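DUF1491 domain-containing protein (Caulobacter crescentus, PDB 4GOQ) is of unknown function, a small DUF1491-family protein built as a mixed five-stranded beta-sheet with two helices. Local coordinates at residues 35-40 with 89-94; 51-56 with 65-70; 20-25 with 93-98; 5-10 with 30-35. All coordinates share one frame; numbering follows the deposited sequence. Where two conformers were deposited one is given.

Contact 1: 35-40 with 89-94; sequences GAVLVK and DIWVVE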
loop_
_atom_site.group_PDB
_atom_site.type_symbol
_atom_site.label_atom_id
_atom_site.label_comp_id
_atom_site.label_asym_id
_atom_site.label_seq_id
_atom_site.Cartn_x
_atom_site.Cartn_y
_atom_site.Cartn_z
ATOM N N GLY A 35 -3.275 -11.525 -6.027
ATOM C CA GLY A 35 -3.925 -10.225 -5.953
ATOM C C GLY A 35 -2.944 -9.068 -5.893
ATOM O O GLY A 35 -1.901 -9.145 -5.221
ATOM N N ALA A 36 -3.277 -7.977 -6.601
ATOM C CA ALA A 36 -2.498 -6.737 -6.552
ATOM C C ALA A 36 -2.639 -6.107 -5.171
ATOM O O ALA A 36 -3.544 -6.471 -4.431
ATOM C CB ALA A 36 -3.004 -5.780 -7.605
ATOM N N VAL A 37 -1.790 -5.135 -4.831
ATOM C CA VAL A 37 -1.820 -4.478 -3.522
ATOM C C VAL A 37 -1.784 -2.952 -3.660
ATOM O O VAL A 37 -1.012 -2.423 -4.459
ATOM C CB VAL A 37 -0.639 -4.936 -2.600
ATOM C CG1 VAL A 37 -0.725 -4.281 -1.217
ATOM C CG2 VAL A 37 -0.578 -6.461 -2.446
ATOM N N LEU A 38 -2.637 -2.263 -2.872
ATOM C CA LEU A 38 -2.618 -0.821 -2.670
ATOM C C LEU A 38 -2.138 -0.592 -1.263
ATOM O O LEU A 38 -2.682 -1.188 -0.346
ATOM C CB LEU A 38 -4.003 -0.148 -2.834
ATOM C CG LEU A 38 -4.588 0.088 -4.207
ATOM C CD1 LEU A 38 -5.852 0.963 -4.076
ATOM C CD2 LEU A 38 -3.581 0.779 -5.158
ATOM N N VAL A 39 -1.168 0.296 -1.065
ATOM C CA VAL A 39 -0.699 0.618 0.277
ATOM C C VAL A 39 -0.995 2.085 0.553
ATOM O O VAL A 39 -0.539 2.942 -0.193
ATOM C CB VAL A 39 0.809 0.299 0.481
ATOM C CG1 VAL A 39 1.281 0.711 1.881
ATOM C CG2 VAL A 39 1.097 -1.172 0.219
ATOM N N LYS A 40 -1.755 2.355 1.615
ATOM C CA LYS A 40 -2.062 3.713 2.071
ATOM C C LYS A 40 -1.189 4.003 3.277
ATOM O O LYS A 40 -1.372 3.377 4.309
ATOM C CB LYS A 40 -3.548 3.831 2.433
ATOM C CG LYS A 40 -3.953 5.256 2.860
ATOM C CD LYS A 40 -5.435 5.177 3.308
ATOM C CE LYS A 40 -5.965 6.448 3.840
ATOM N NZ LYS A 40 -7.273 6.215 4.529
ATOM N N ASP A 89 -9.917 -8.440 -6.987
ATOM C CA ASP A 89 -8.907 -9.293 -6.322
ATOM C C ASP A 89 -7.875 -8.449 -5.534
ATOM O O ASP A 89 -6.905 -8.997 -4.978
ATOM C CB ASP A 89 -8.163 -10.136 -7.390
ATOM C CG ASP A 89 -8.966 -11.292 -7.967
ATOM O OD1 ASP A 89 -9.982 -11.684 -7.345
ATOM O OD2 ASP A 89 -8.546 -11.842 -9.007
ATOM N N ILE A 90 -8.038 -7.118 -5.546
ATOM C CA ILE A 90 -7.056 -6.223 -4.927
ATOM C C ILE A 90 -7.073 -6.239 -3.371
ATOM O O ILE A 90 -8.126 -6.322 -2.723
ATOM C CB ILE A 90 -7.198 -4.762 -5.468
ATOM C CG1 ILE A 90 -5.855 -4.015 -5.412
ATOM C CG2 ILE A 90 -8.350 -3.966 -4.772
ATOM C CD1 ILE A 90 -5.796 -2.637 -6.252
ATOM N N TRP A 91 -5.871 -6.128 -2.803
ATOM C CA TRP A 91 -5.617 -5.949 -1.384
ATOM C C TRP A 91 -5.464 -4.483 -1.110
ATOM O O TRP A 91 -4.989 -3.738 -1.969
ATOM C CB TRP A 91 -4.307 -6.645 -0.959
ATOM C CG TRP A 91 -4.368 -8.145 -0.939
ATOM C CD1 TRP A 91 -4.383 -8.981 -2.012
ATOM C CD2 TRP A 91 -4.313 -8.974 0.222
ATOM N NE1 TRP A 91 -4.356 -10.292 -1.590
ATOM C CE2 TRP A 91 -4.324 -10.316 -0.221
ATOM C CE3 TRP A 91 -4.274 -8.712 1.605
ATOM C CZ2 TRP A 91 -4.282 -11.401 0.666
ATOM C CZ3 TRP A 91 -4.249 -9.782 2.488
ATOM C CH2 TRP A 91 -4.250 -11.111 2.017
ATOM N N VAL A 92 -5.840 -4.056 0.091
ATOM C CA VAL A 92 -5.600 -2.687 0.523
ATOM C C VAL A 92 -5.003 -2.801 1.907
ATOM O O VAL A 92 -5.586 -3.456 2.777
ATOM C CB VAL A 92 -6.849 -1.750 0.484
ATOM C CG1 VAL A 92 -6.486 -0.339 0.993
ATOM C CG2 VAL A 92 -7.445 -1.670 -0.936
ATOM N N VAL A 93 -3.841 -2.171 2.109
ATOM C CA VAL A 93 -3.139 -2.204 3.383
ATOM C C VAL A 93 -2.993 -0.783 3.855
ATOM O O VAL A 93 -2.516 0.068 3.095
ATOM C CB VAL A 93 -1.756 -2.924 3.285
ATOM C CG1 VAL A 93 -1.019 -2.828 4.616
ATOM C CG2 VAL A 93 -1.922 -4.401 2.875
ATOM N N GLU A 94 -3.438 -0.502 5.083
ATOM C CA GLU A 94 -3.326 0.865 5.608
ATOM C C GLU A 94 -2.298 0.846 6.726
ATOM O O GLU A 94 -2.320 -0.040 7.585
ATOM C CB GLU A 94 -4.718 1.372 6.086
ATOM C CG GLU A 94 -4.737 2.824 6.512
ATOM C CD GLU A 94 -6.134 3.415 6.648
ATOM O OE1 GLU A 94 -7.097 2.638 6.831
ATOM O OE2 GLU A 94 -6.267 4.656 6.578
#

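Contact 2: 51-56 with 65-70; sequences LFSEAT and MQPVRS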
loop_
_atom_site.group_PDB
_atom_site.type_symbol
_atom_site.label_atom_id
_atom_site.label_comp_id
_atom_site.label_asym_id
_atom_site.label_seq_id
_atom_site.Cartn_x
_atom_site.Cartn_y
_atom_site.Cartn_z
ATOM N N LEU A 51 -0.676 7.151 -1.278
ATOM C CA LEU A 51 -1.207 5.869 -1.753
ATOM C C LEU A 51 -0.221 5.322 -2.788
ATOM O O LEU A 51 0.225 6.063 -3.673
ATOM C CB LEU A 51 -2.609 6.088 -2.332
ATOM C CG LEU A 51 -3.518 4.886 -2.505
ATOM C CD1 LEU A 51 -3.855 4.241 -1.155
ATOM C CD2 LEU A 51 -4.832 5.334 -3.135
ATOM N N PHE A 52 0.187 4.053 -2.614
ATOM C CA PHE A 52 1.151 3.397 -3.483
ATOM C C PHE A 52 0.504 2.188 -4.166
ATOM O O PHE A 52 -0.193 1.414 -3.503
ATOM C CB PHE A 52 2.409 2.955 -2.668
ATOM C CG PHE A 52 3.159 4.092 -2.005
ATOM C CD1 PHE A 52 4.048 4.878 -2.733
ATOM C CD2 PHE A 52 2.988 4.368 -0.654
ATOM C CE1 PHE A 52 4.746 5.923 -2.122
ATOM C CE2 PHE A 52 3.701 5.401 -0.041
ATOM C CZ PHE A 52 4.562 6.184 -0.780
ATOM N N SER A 53 0.703 2.063 -5.487
ATOM C CA SER A 53 0.271 0.923 -6.305
ATOM C C SER A 53 1.488 0.335 -7.034
ATOM O O SER A 53 2.533 0.981 -7.169
ATOM C CB SER A 53 -0.841 1.282 -7.286
ATOM O OG SER A 53 -0.374 2.183 -8.281
ATOM N N GLU A 54 1.353 -0.903 -7.481
ATOM C CA GLU A 54 2.442 -1.642 -8.122
ATOM C C GLU A 54 2.683 -1.244 -9.561
ATOM O O GLU A 54 1.750 -1.041 -10.324
ATOM C CB GLU A 54 2.140 -3.135 -8.072
ATOM C CG GLU A 54 1.960 -3.683 -6.674
ATOM C CD GLU A 54 1.667 -5.170 -6.623
ATOM O OE1 GLU A 54 2.561 -5.984 -6.943
ATOM O OE2 GLU A 54 0.529 -5.524 -6.262
ATOM N N ALA A 55 3.945 -1.169 -9.940
ATOM C CA ALA A 55 4.373 -0.909 -11.308
ATOM C C ALA A 55 5.602 -1.754 -11.611
ATOM O O ALA A 55 6.155 -2.376 -10.698
ATOM C CB ALA A 55 4.666 0.566 -11.522
ATOM N N THR A 56 6.013 -1.800 -12.896
ATOM C CA THR A 56 7.186 -2.568 -13.331
ATOM C C THR A 56 8.044 -1.782 -14.303
ATOM O O THR A 56 7.536 -0.979 -15.101
ATOM C CB THR A 56 6.789 -3.886 -14.007
ATOM O OG1 THR A 56 5.889 -3.582 -15.072
ATOM C CG2 THR A 56 6.182 -4.907 -13.042
HETATM N N MSE A 65 4.492 3.120 -7.356
HETATM C CA MSE A 65 4.147 4.413 -7.952
HETATM C C MSE A 65 3.001 5.005 -7.143
HETATM O O MSE A 65 2.325 4.254 -6.439
HETATM C CB MSE A 65 3.787 4.270 -9.465
HETATM C CG MSE A 65 2.550 3.391 -9.769
HETATM SE SE MSE A 65 2.090 3.196 -11.702
HETATM C CE MSE A 65 0.242 2.755 -11.525
ATOM N N GLN A 66 2.760 6.318 -7.253
ATOM C CA GLN A 66 1.616 6.979 -6.599
ATOM C C GLN A 66 0.608 7.273 -7.693
ATOM O O GLN A 66 0.873 8.107 -8.557
ATOM C CB GLN A 66 2.021 8.235 -5.815
ATOM C CG GLN A 66 2.930 7.878 -4.639
ATOM C CD GLN A 66 3.372 9.103 -3.904
ATOM O OE1 GLN A 66 2.554 9.875 -3.414
ATOM N NE2 GLN A 66 4.678 9.317 -3.822
ATOM N N PRO A 67 -0.490 6.491 -7.755
ATOM C CA PRO A 67 -1.461 6.674 -8.857
ATOM C C PRO A 67 -2.362 7.894 -8.675
ATOM O O PRO A 67 -3.074 8.292 -9.597
ATOM C CB PRO A 67 -2.281 5.389 -8.807
ATOM C CG PRO A 67 -2.257 4.985 -7.360
ATOM C CD PRO A 67 -0.912 5.416 -6.823
ATOM N N VAL A 68 -2.333 8.474 -7.480
ATOM C CA VAL A 68 -3.102 9.662 -7.095
ATOM C C VAL A 68 -2.290 10.353 -5.989
ATOM O O VAL A 68 -1.664 9.667 -5.174
ATOM C CB VAL A 68 -4.570 9.336 -6.668
ATOM C CG1 VAL A 68 -4.601 8.292 -5.557
ATOM C CG2 VAL A 68 -5.352 10.605 -6.258
ATOM N N ARG A 69 -2.239 11.695 -6.031
ATOM C CA ARG A 69 -1.558 12.482 -5.013
ATOM C C ARG A 69 -2.510 13.515 -4.513
ATOM O O ARG A 69 -3.135 14.214 -5.318
ATOM C CB ARG A 69 -0.298 13.175 -5.544
ATOM C CG ARG A 69 0.768 12.226 -6.045
ATOM C CD ARG A 69 1.848 13.040 -6.737
ATOM N NE ARG A 69 2.772 12.129 -7.399
ATOM C CZ ARG A 69 3.977 11.824 -6.945
ATOM N NH1 ARG A 69 4.454 12.415 -5.855
ATOM N NH2 ARG A 69 4.737 10.960 -7.602
ATOM N N SER A 70 -2.653 13.605 -3.184
ATOM C CA SER A 70 -3.523 14.594 -2.575
ATOM C C SER A 70 -3.211 14.760 -1.095
ATOM O O SER A 70 -3.030 13.770 -0.390
ATOM C CB SER A 70 -4.990 14.195 -2.759
ATOM O OG SER A 70 -5.853 15.210 -2.267
HETATM O O HOH W 1 -0.087 9.549 -3.038
#

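Contact 3: 20-25 with 93-98; sequences GGAFAT and VEIEDR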
loop_
_atom_site.group_PDB
_atom_site.type_symbol
_atom_site.label_atom_id
_atom_site.label_comp_id
_atom_site.label_asym_id
_atom_site.label_seq_id
_atom_site.Cartn_x
_atom_site.Cartn_y
_atom_site.Cartn_z
ATOM N N GLY A 20 8.148 -1.756 13.759
ATOM C CA GLY A 20 8.587 -0.361 13.704
ATOM C C GLY A 20 7.722 0.574 14.536
ATOM O O GLY A 20 8.021 1.764 14.631
ATOM N N GLY A 21 6.639 0.056 15.121
ATOM C CA GLY A 21 5.732 0.852 15.951
ATOM C C GLY A 21 4.552 1.434 15.211
ATOM O O GLY A 21 3.790 2.222 15.774
ATOM N N ALA A 22 4.367 1.041 13.951
ATOM C CA ALA A 22 3.248 1.571 13.193
ATOM C C ALA A 22 2.004 0.724 13.386
ATOM O O ALA A 22 2.086 -0.392 13.876
ATOM C CB ALA A 22 3.608 1.658 11.714
ATOM N N PHE A 23 0.848 1.287 13.073
ATOM C CA PHE A 23 -0.412 0.560 13.100
ATOM C C PHE A 23 -0.591 0.081 11.644
ATOM O O PHE A 23 -0.503 0.900 10.730
ATOM C CB PHE A 23 -1.546 1.465 13.632
ATOM C CG PHE A 23 -2.927 0.859 13.792
ATOM C CD1 PHE A 23 -3.124 -0.275 14.573
ATOM C CD2 PHE A 23 -4.043 1.472 13.228
ATOM C CE1 PHE A 23 -4.403 -0.828 14.732
ATOM C CE2 PHE A 23 -5.327 0.931 13.400
ATOM C CZ PHE A 23 -5.497 -0.218 14.149
ATOM N N ALA A 24 -0.664 -1.242 11.407
ATOM C CA ALA A 24 -0.789 -1.754 10.038
ATOM C C ALA A 24 -1.947 -2.714 9.978
ATOM O O ALA A 24 -1.981 -3.677 10.750
ATOM C CB ALA A 24 0.496 -2.425 9.603
ATOM N N THR A 25 -2.909 -2.455 9.101
ATOM C CA THR A 25 -4.060 -3.349 9.031
ATOM C C THR A 25 -4.454 -3.608 7.577
ATOM O O THR A 25 -4.158 -2.827 6.679
ATOM C CB THR A 25 -5.217 -2.830 9.919
ATOM O OG1 THR A 25 -6.291 -3.764 9.916
ATOM C CG2 THR A 25 -5.700 -1.467 9.530
ATOM N N VAL A 93 -3.841 -2.171 2.109
ATOM C CA VAL A 93 -3.139 -2.204 3.383
ATOM C C VAL A 93 -2.993 -0.783 3.855
ATOM O O VAL A 93 -2.516 0.068 3.095
ATOM C CB VAL A 93 -1.756 -2.924 3.285
ATOM C CG1 VAL A 93 -1.019 -2.828 4.616
ATOM C CG2 VAL A 93 -1.922 -4.401 2.875
ATOM N N GLU A 94 -3.438 -0.502 5.083
ATOM C CA GLU A 94 -3.326 0.865 5.608
ATOM C C GLU A 94 -2.298 0.846 6.726
ATOM O O GLU A 94 -2.320 -0.040 7.585
ATOM C CB GLU A 94 -4.718 1.372 6.086
ATOM C CG GLU A 94 -4.737 2.824 6.512
ATOM C CD GLU A 94 -6.134 3.415 6.648
ATOM O OE1 GLU A 94 -7.097 2.638 6.831
ATOM O OE2 GLU A 94 -6.267 4.656 6.578
ATOM N N ILE A 95 -1.329 1.766 6.649
ATOM C CA ILE A 95 -0.265 1.871 7.629
ATOM C C ILE A 95 -0.308 3.277 8.212
ATOM O O ILE A 95 -0.241 4.258 7.471
ATOM C CB ILE A 95 1.122 1.523 7.005
ATOM C CG1 ILE A 95 1.162 0.037 6.482
ATOM C CG2 ILE A 95 2.250 1.800 8.014
ATOM C CD1 ILE A 95 2.293 -0.279 5.632
ATOM N N GLU A 96 -0.412 3.365 9.530
ATOM C CA GLU A 96 -0.440 4.621 10.246
ATOM C C GLU A 96 0.827 4.716 11.070
ATOM O O GLU A 96 1.057 3.913 11.975
ATOM C CB GLU A 96 -1.699 4.737 11.097
ATOM C CG GLU A 96 -2.920 5.188 10.316
ATOM C CD GLU A 96 -4.188 5.270 11.143
ATOM O OE1 GLU A 96 -4.814 4.213 11.382
ATOM O OE2 GLU A 96 -4.560 6.396 11.545
ATOM N N ASP A 97 1.694 5.654 10.701
ATOM C CA ASP A 97 2.986 5.777 11.340
ATOM C C ASP A 97 3.279 7.220 11.695
ATOM O O ASP A 97 2.944 8.127 10.928
ATOM C CB ASP A 97 4.080 5.220 10.407
ATOM C CG ASP A 97 5.479 5.270 10.995
ATOM O OD1 ASP A 97 5.724 4.582 12.017
ATOM O OD2 ASP A 97 6.335 5.975 10.422
ATOM N N ARG A 98 3.921 7.418 12.863
ATOM C CA ARG A 98 4.334 8.712 13.398
ATOM C C ARG A 98 5.209 9.478 12.392
ATOM O O ARG A 98 5.118 10.698 12.333
ATOM C CB ARG A 98 5.100 8.511 14.711
HETATM O O HOH W 2 4.561 5.133 14.428
#

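Contact 4: 5-10 with 30-35; sequences STDIWV and GDARAG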
loop_
_atom_site.group_PDB
_atom_site.type_symbol
_atom_site.label_atom_id
_atom_site.label_comp_id
_atom_site.label_asym_id
_atom_site.label_seq_id
_atom_site.Cartn_x
_atom_site.Cartn_y
_atom_site.Cartn_z
ATOM N N SER A 5 3.368 -15.572 -3.181
ATOM C CA SER A 5 1.942 -15.320 -2.923
ATOM C C SER A 5 1.779 -14.000 -2.228
ATOM O O SER A 5 2.574 -13.668 -1.363
ATOM C CB SER A 5 1.318 -16.439 -2.089
ATOM O OG SER A 5 1.235 -17.613 -2.875
ATOM N N THR A 6 0.770 -13.218 -2.627
ATOM C CA THR A 6 0.522 -11.888 -2.061
ATOM C C THR A 6 0.358 -11.914 -0.536
ATOM O O THR A 6 0.894 -11.030 0.138
ATOM C CB THR A 6 -0.701 -11.246 -2.728
ATOM O OG1 THR A 6 -0.460 -11.215 -4.135
ATOM C CG2 THR A 6 -0.961 -9.842 -2.206
ATOM N N ASP A 7 -0.370 -12.908 0.007
ATOM C CA ASP A 7 -0.621 -12.952 1.454
ATOM C C ASP A 7 0.689 -13.103 2.242
ATOM O O ASP A 7 0.802 -12.559 3.330
ATOM C CB ASP A 7 -1.628 -14.077 1.812
ATOM C CG ASP A 7 -1.100 -15.493 1.661
ATOM O OD1 ASP A 7 -0.484 -15.791 0.621
ATOM O OD2 ASP A 7 -1.360 -16.320 2.557
ATOM N N ILE A 8 1.696 -13.805 1.677
ATOM C CA ILE A 8 3.020 -13.939 2.331
ATOM C C ILE A 8 3.693 -12.548 2.390
ATOM O O ILE A 8 4.250 -12.145 3.415
ATOM C CB ILE A 8 3.873 -14.996 1.580
ATOM C CG1 ILE A 8 3.239 -16.415 1.756
ATOM C CG2 ILE A 8 5.339 -15.019 2.094
ATOM C CD1 ILE A 8 3.881 -17.529 0.893
ATOM N N TRP A 9 3.674 -11.857 1.279
ATOM C CA TRP A 9 4.257 -10.523 1.151
ATOM C C TRP A 9 3.530 -9.528 2.094
ATOM O O TRP A 9 4.168 -8.687 2.744
ATOM C CB TRP A 9 4.168 -10.089 -0.330
ATOM C CG TRP A 9 4.778 -8.731 -0.588
ATOM C CD1 TRP A 9 6.065 -8.468 -0.987
ATOM C CD2 TRP A 9 4.157 -7.460 -0.353
ATOM N NE1 TRP A 9 6.267 -7.099 -1.050
ATOM C CE2 TRP A 9 5.112 -6.460 -0.652
ATOM C CE3 TRP A 9 2.865 -7.063 0.073
ATOM C CZ2 TRP A 9 4.828 -5.093 -0.523
ATOM C CZ3 TRP A 9 2.591 -5.710 0.225
ATOM C CH2 TRP A 9 3.549 -4.739 -0.109
ATOM N N VAL A 10 2.196 -9.615 2.164
ATOM C CA VAL A 10 1.410 -8.736 3.039
ATOM C C VAL A 10 1.756 -9.026 4.519
ATOM O O VAL A 10 1.961 -8.073 5.279
ATOM C CB VAL A 10 -0.119 -8.802 2.745
ATOM C CG1 VAL A 10 -0.919 -7.985 3.769
ATOM C CG2 VAL A 10 -0.425 -8.304 1.319
ATOM N N GLY A 30 -7.559 -9.257 -0.529
ATOM C CA GLY A 30 -7.759 -9.674 -1.914
ATOM C C GLY A 30 -7.388 -11.124 -2.166
ATOM O O GLY A 30 -7.326 -11.922 -1.219
ATOM N N ASP A 31 -7.150 -11.476 -3.453
ATOM C CA ASP A 31 -6.768 -12.828 -3.860
ATOM C C ASP A 31 -5.418 -13.207 -3.230
ATOM O O ASP A 31 -4.427 -12.495 -3.404
ATOM C CB ASP A 31 -6.719 -12.987 -5.403
ATOM C CG ASP A 31 -6.335 -14.397 -5.841
ATOM O OD1 ASP A 31 -7.149 -15.315 -5.644
ATOM O OD2 ASP A 31 -5.172 -14.596 -6.274
ATOM N N ALA A 32 -5.403 -14.324 -2.460
ATOM C CA ALA A 32 -4.223 -14.746 -1.688
ATOM C C ALA A 32 -2.968 -14.957 -2.541
ATOM O O ALA A 32 -1.873 -14.608 -2.111
ATOM C CB ALA A 32 -4.534 -16.053 -0.943
ATOM N N ARG A 33 -3.110 -15.592 -3.703
ATOM C CA ARG A 33 -1.928 -15.961 -4.492
ATOM C C ARG A 33 -1.429 -14.858 -5.435
ATOM O O ARG A 33 -0.223 -14.695 -5.563
ATOM C CB ARG A 33 -2.225 -17.228 -5.305
ATOM C CG ARG A 33 -2.260 -18.470 -4.396
ATOM C CD ARG A 33 -2.544 -19.785 -5.109
ATOM N NE ARG A 33 -2.885 -20.831 -4.144
ATOM C CZ ARG A 33 -1.995 -21.602 -3.523
ATOM N NH1 ARG A 33 -0.698 -21.480 -3.789
ATOM N NH2 ARG A 33 -2.396 -22.510 -2.641
ATOM N N ALA A 34 -2.323 -14.127 -6.096
ATOM C CA ALA A 34 -1.899 -13.203 -7.144
ATOM C C ALA A 34 -2.559 -11.846 -7.101
ATOM O O ALA A 34 -2.408 -11.087 -8.057
ATOM C CB ALA A 34 -2.171 -13.844 -8.510
ATOM N N GLY A 35 -3.275 -11.525 -6.027
ATOM C CA GLY A 35 -3.925 -10.225 -5.953
ATOM C C GLY A 35 -2.944 -9.068 -5.893
ATOM O O GLY A 35 -1.901 -9.145 -5.221
#

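Contact 1: 35-40 with 89-94
Residues 37-40 and 91-94 run side by side as parallel strands, their axes 4.6 Å apart and 18° off parallel, laced by backbone hydrogen bonds from Trp91 N to Ala36 O, Leu38 N to Trp91 O, Val93 N to Leu38 O and Lys40 N to Val93 O. On one face Val37 CG2 packs 4.0 Å from Trp91 CB, while the indole turns its CD1 edge to Ala36 O, 3.6 Å away. The indole NE1 is bonded to Asp31 O, which fixes the ring's rotation. On the other face Ile90 swings CG1 away from its own N (chi1 -152°), carrying CD1 to 3.6 Å from Leu38 CG. Farther along this face the extended chains of Lys40 and Glu94 lie alongside each other, and NZ meets OE2 at 2.8 Å from above the carboxylate plane. The buried NZ is also salt-bridged to Asp77 and Glu73, and this acidic setting would probably favour its charged form. Helix 6-19 covers the Val37-Trp91 face and helix 74-86 the Leu38-Ile90 face, an alpha/beta sandwich in which strand 62-65, helix 74-86 and strand 91-97 form a beta-alpha-beta crossover.

Contact 2: 51-56 with 65-70
Met65, a selenomethionine, pairs with Ser53 through two backbone hydrogen bonds: Ser53 N to Met65 O and Met65 N to Ser53 O, both 2.9 Å. Met65 adopts two conformers; in one, CG and CE lie beside Ser53 OG and SE is 3.7 Å from Ala55 CB. Gln66 follows with its side chain running alongside Phe52. Gln66 CG touches the Phe52 ring at CE1, 3.7 Å away, and the amide plane is turned 58° from the ring. Two different partners hold that amide: NE2 is bonded to Glu109 O, and OE1 lies 2.7 Å from water 1, which accepts from Leu51 N and also sits beside Val68 O. The ring of Phe52 further meets His102 edge-to-face; were it cut back to an alanine here, Gln66 CG and His102 would probably face a gap and the glutamine chain would lose the surface it lies along. The Ser53-Met65 pair belongs to the beta hairpin of strands 48-56 and 62-65, the latter an outermost strand of the sheet. Pro67, with no N-H to offer, places CD 3.4 Å from Leu51 O and CG 3.5 Å from Ser53 OG, and the chain stays close to strand 48-56 although Pro67 makes no backbone bond to residues 51-56. Val68 then brings CG1 to 3.8 Å from Leu51 CD2, its chi1 of 55° setting that methyl between the backbone N and the carbonyl carbon. Tyr79 of helix 74-86 touches Leu51, Pro67 and Val68, and Leu76 adds to the cover over Val68.

Contact 3: 20-25 with 93-98
An antiparallel strand pairing at the margin of the sheet joins Phe23 to Thr25 with Glu94 to Glu96, adding the outermost strand 23-28 to strand 91-97. The axes run 174° apart, and two hydrogen-bonded pairs flank the non-hydrogen-bonded pair Ala24-Ile95. In the first, Glu96 N reaches Phe23 O at 2.7 Å, and Phe23 N returns a bond to Glu96 O at 2.9 Å. Thr25 and Glu94 exchange a matching set of backbone bonds. Phe23 and Glu96 point their side chains the same way, and OE1 comes to the ring's edge, in its plane, 3.4 Å from CD2, where the slightly positive ring hydrogens would probably suit a carboxylate. The strand begins just after helix 6-19, which ends in a Schellman motif with Gly21 at positive phi, so the chain turns directly from helix into sheet. Ala24 and Ile95 face that helix: their CB and CG1 are 4.0 Å apart, with Ala17 and Leu13 packed against them. Before the strand, Ala22 CB nestles 3.4 Å from Glu96 O and also touches Ile95 CG2. Asp97, its CG anti to the backbone N (chi1 -179°), brings OD1 within 3.6 Å of Ala22 CB. The same oxygen is salt-bridged to Arg101 and takes a bond from water 2 at 2.7 Å, while this water accepts from Arg98 N and reaches Gly21 O only weakly.

Contact 4: 5-10 with 30-35
Thr6 and Asp7, in the first turn of helix 6-19, press against the loop 30-35, and the grip is tightest at Thr6. Its OG1 donates to Gly35 O at 2.7 Å, in the carbonyl plane and on a lone pair; chi1 of -56° puts the hydroxyl there and leaves CG2 close to the same oxygen, at 3.2 Å. With an alanine here, the hydroxyl and methyl are gone, and Gly35 O would probably lose this donor while the loop end was held less firmly to the helix. Beside it, Asp7 N gives Ala32 O a bond of 3.1 Å at 161°, and Thr6 N gives Arg33 O a weak one of 3.4 Å. The loop is braced from within by an Asx motif, Ala34 N to Asp31 OD2 at 2.9 Å, and by Gly35 N to Asp31 O. The solvent side is looser: Ser5 OG lies 3.9 Å from CG of the exposed Arg33, and Ala32 CB touches Asp7 only distantly. Ser5 holds the N-cap position but makes no capping bond with its side chain. Backbone carbonyls of a loop distant in sequence thus meet N-H groups at the helix start, and these dipoles would probably suit its partial positive charge.

Contacts 1 and 3 share Val93 and Glu94 and place strand 91-97 between strands 37-43 and 23-28; their centres are about 14 Å apart. Contact 2 continues the sheet on the side of strand 37-43, bonded to contact 1 by Val39 O to Phe52 N, 2.8 Å, and by Glu54 OE2 to Val37 N, also 2.8 Å. Contact 4 shares Gly35 with contact 1, and Asp31 N and Asp89 O, 2.9 Å apart, probably form a hydrogen bond between them. It touches contact 3 through Val10 CG1 and Val93 CG2, 3.8 Å apart. No active site is known; bound glycerol, probably from crystallisation, hydrogen-bonds Glu54 and Asp7 and approaches Lys40 and Glu94, without establishing a common pocket.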